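Local coordinates for TRNA nucleotidyl transferase-related protein (Thermotoga maritima, PDB 3H38) that probably acts as a class II CCA-adding tRNA nucleotidyltransferase, a magnesium-dependent enzyme that uses CTP and ATP to add the CCA terminus to the 3' end of tRNA, at residues V37-G41 with G42-D46. Sequence-based numbering, arbitrary orientation.
Sequences VYVVG and GFVRD
Gly41 O, at the N-cap position, accepts the backbone N-H of Arg45 at 3.1 Å, the i to i+4 bond of the first helical turn. Val44 N also approaches Gly41 O, at 3.0 Å, but its bond is bent and weak. Glycine suits this turn: phi is positive (79°), and a beta carbon would clash with Gly42 N. Where strand 37-40 passes into helix 42-49, the inner side is apolar. Val39 CG2, anti to the backbone N, lies 3.7 Å from Phe43 CD2, and the two side chains cross at about a right angle. Val44 CG2 packs 4.1 Å from Val39 CG1, so branched and aromatic groups fill the angle between strand and helix.

Further along the first turn, the Arg45 chain bends at chi3 (60°) and sets one face of its guanidinium against Gly42 CA, which lies 3.4 Å from the plane, over its centre; any side chain on Gly42 would strike NH2. An acidic residue suits position 46 because Arg45 NE and NH2, each 3.0 Å from Asp46 OD1, converge on that one oxygen from the same face of the carboxylate in a side-on salt bridge. Asn53 holds Asp46 OD2, and Asn134 binds Arg45 NH1. With an alanine in place of Arg45, Asp46 would probably lose its cationic mate and Asn134 a donor.

A strand followed by a Gly-Gly pair at a helix start is the glycine signature of the polymerase beta-type nucleotidyltransferases, here in the poly A polymerase head domain. Arg45 binds CTP and ATP in this enzyme, although none is bound in this model, and Arg187, another nucleotide-binding residue, lies close by; the salt bridge to Asp46 thus probably orients a positive group for an incoming nucleotide.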
ATOM      1  N   VAL A  37     -12.603 -29.731   6.113  1.00 29.62           N
ATOM      2  CA  VAL A  37     -12.742 -28.307   5.808  1.00 32.88           C
ATOM      3  C   VAL A  37     -12.235 -27.396   6.940  1.00 33.74           C
ATOM      4  O   VAL A  37     -12.486 -27.666   8.111  1.00 34.10           O
ATOM      5  CB  VAL A  37     -14.201 -27.934   5.516  1.00 29.25           C
ATOM      6  CG1 VAL A  37     -14.257 -26.574   4.865  1.00 29.46           C
ATOM      7  CG2 VAL A  37     -14.829 -28.945   4.606  1.00 37.64           C
ATOM      8  N   TYR A  38     -11.543 -26.313   6.575  1.00 30.34           N
ATOM      9  CA  TYR A  38     -11.020 -25.342   7.539  1.00 25.75           C
ATOM     10  C   TYR A  38     -11.131 -23.876   7.089  1.00 30.92           C
ATOM     11  O   TYR A  38     -10.971 -23.539   5.908  1.00 27.35           O
ATOM     12  CB  TYR A  38      -9.533 -25.578   7.790  1.00 29.41           C
ATOM     13  CG  TYR A  38      -9.098 -27.004   7.960  1.00 31.62           C
ATOM     14  CD1 TYR A  38      -8.879 -27.808   6.869  1.00 24.52           C
ATOM     15  CD2 TYR A  38      -8.861 -27.531   9.228  1.00 35.97           C
ATOM     16  CE1 TYR A  38      -8.453 -29.117   7.024  1.00 39.26           C
ATOM     17  CE2 TYR A  38      -8.450 -28.838   9.392  1.00 32.60           C
ATOM     18  CZ  TYR A  38      -8.243 -29.627   8.290  1.00 31.59           C
ATOM     19  OH  TYR A  38      -7.810 -30.921   8.453  1.00 29.00           O
ATOM     20  N   VAL A  39     -11.344 -22.993   8.056  1.00 29.29           N
ATOM     21  CA  VAL A  39     -11.132 -21.577   7.826  1.00 30.50           C
ATOM     22  C   VAL A  39      -9.724 -21.270   8.359  1.00 31.56           C
ATOM     23  O   VAL A  39      -9.294 -21.849   9.367  1.00 33.32           O
ATOM     24  CB  VAL A  39     -12.238 -20.719   8.480  1.00 26.21           C
ATOM     25  CG1 VAL A  39     -12.115 -20.738   9.990  1.00 35.11           C
ATOM     26  CG2 VAL A  39     -12.207 -19.296   7.933  1.00 29.55           C
ATOM     27  N   VAL A  40      -8.976 -20.423   7.652  1.00 25.25           N
ATOM     28  CA  VAL A  40      -7.558 -20.238   7.970  1.00 25.96           C
ATOM     29  C   VAL A  40      -7.122 -18.772   7.996  1.00 38.54           C
ATOM     30  O   VAL A  40      -7.833 -17.888   7.515  1.00 30.32           O
ATOM     31  CB  VAL A  40      -6.678 -20.951   6.934  1.00 26.98           C
ATOM     32  CG1 VAL A  40      -6.982 -22.433   6.917  1.00 24.83           C
ATOM     33  CG2 VAL A  40      -6.908 -20.360   5.552  1.00 35.93           C
ATOM     34  N   GLY A  41      -5.945 -18.526   8.567  1.00 44.90           N
ATOM     35  CA  GLY A  41      -5.249 -17.268   8.360  1.00 40.83           C
ATOM     36  C   GLY A  41      -5.703 -16.068   9.157  1.00 35.93           C
ATOM     37  O   GLY A  41      -5.877 -16.161  10.370  1.00 39.42           O
ATOM     38  N   GLY A  42      -5.867 -14.938   8.466  1.00 42.18           N
ATOM     39  CA  GLY A  42      -6.149 -13.650   9.096  1.00 38.76           C
ATOM     40  C   GLY A  42      -7.462 -13.688   9.831  1.00 39.37           C
ATOM     41  O   GLY A  42      -7.587 -13.222  10.960  1.00 34.34           O
ATOM     42  N   PHE A  43      -8.452 -14.292   9.199  1.00 45.82           N
ATOM     43  CA  PHE A  43      -9.726 -14.456   9.865  1.00 43.03           C
ATOM     44  C   PHE A  43      -9.600 -15.097  11.254  1.00 44.58           C
ATOM     45  O   PHE A  43     -10.329 -14.753  12.182  1.00 44.84           O
ATOM     46  CB  PHE A  43     -10.696 -15.288   9.033  1.00 36.95           C
ATOM     47  CG  PHE A  43     -11.938 -15.631   9.787  1.00 37.70           C
ATOM     48  CD1 PHE A  43     -13.043 -14.790   9.739  1.00 39.27           C
ATOM     49  CD2 PHE A  43     -11.981 -16.760  10.600  1.00 39.00           C
ATOM     50  CE1 PHE A  43     -14.208 -15.086  10.465  1.00 41.77           C
ATOM     51  CE2 PHE A  43     -13.125 -17.068  11.340  1.00 44.85           C
ATOM     52  CZ  PHE A  43     -14.247 -16.224  11.274  1.00 45.57           C
ATOM     53  N   VAL A  44      -8.709 -16.063  11.390  1.00 35.23           N
ATOM     54  CA  VAL A  44      -8.563 -16.732  12.672  1.00 32.14           C
ATOM     55  C   VAL A  44      -7.767 -15.863  13.669  1.00 30.48           C
ATOM     56  O   VAL A  44      -8.109 -15.774  14.855  1.00 32.46           O
ATOM     57  CB  VAL A  44      -7.902 -18.114  12.485  1.00 24.99           C
ATOM     58  CG1 VAL A  44      -7.538 -18.728  13.837  1.00 20.42           C
ATOM     59  CG2 VAL A  44      -8.838 -19.027  11.712  1.00 20.78           C
ATOM     60  N   ARG A  45      -6.686 -15.259  13.179  1.00 28.58           N
ATOM     61  CA  ARG A  45      -5.951 -14.239  13.907  1.00 30.94           C
ATOM     62  C   ARG A  45      -6.922 -13.178  14.445  1.00 31.69           C
ATOM     63  O   ARG A  45      -6.976 -12.904  15.655  1.00 29.64           O
ATOM     64  CB  ARG A  45      -4.968 -13.576  12.946  1.00 29.21           C
ATOM     65  CG  ARG A  45      -4.006 -12.549  13.561  1.00 21.39           C
ATOM     66  CD  ARG A  45      -3.382 -11.728  12.410  1.00 32.57           C
ATOM     67  NE  ARG A  45      -4.420 -11.033  11.638  1.00 34.45           N
ATOM     68  CZ  ARG A  45      -4.393 -10.857  10.315  1.00 38.12           C
ATOM     69  NH1 ARG A  45      -3.366 -11.314   9.581  1.00 33.44           N
ATOM     70  NH2 ARG A  45      -5.404 -10.231   9.723  1.00 31.86           N
ATOM     71  N   ASP A  46      -7.703 -12.613  13.525  1.00 26.17           N
ATOM     72  CA  ASP A  46      -8.636 -11.544  13.833  1.00 33.71           C
ATOM     73  C   ASP A  46      -9.675 -11.978  14.866  1.00 38.48           C
ATOM     74  O   ASP A  46      -9.924 -11.259  15.835  1.00 42.49           O
ATOM     75  CB  ASP A  46      -9.256 -10.999  12.545  1.00 30.36           C
ATOM     76  CG  ASP A  46      -8.204 -10.297  11.642  1.00 45.99           C
ATOM     77  OD1 ASP A  46      -7.152  -9.866  12.169  1.00 42.23           O
ATOM     78  OD2 ASP A  46      -8.409 -10.174  10.410  1.00 47.05           O
TER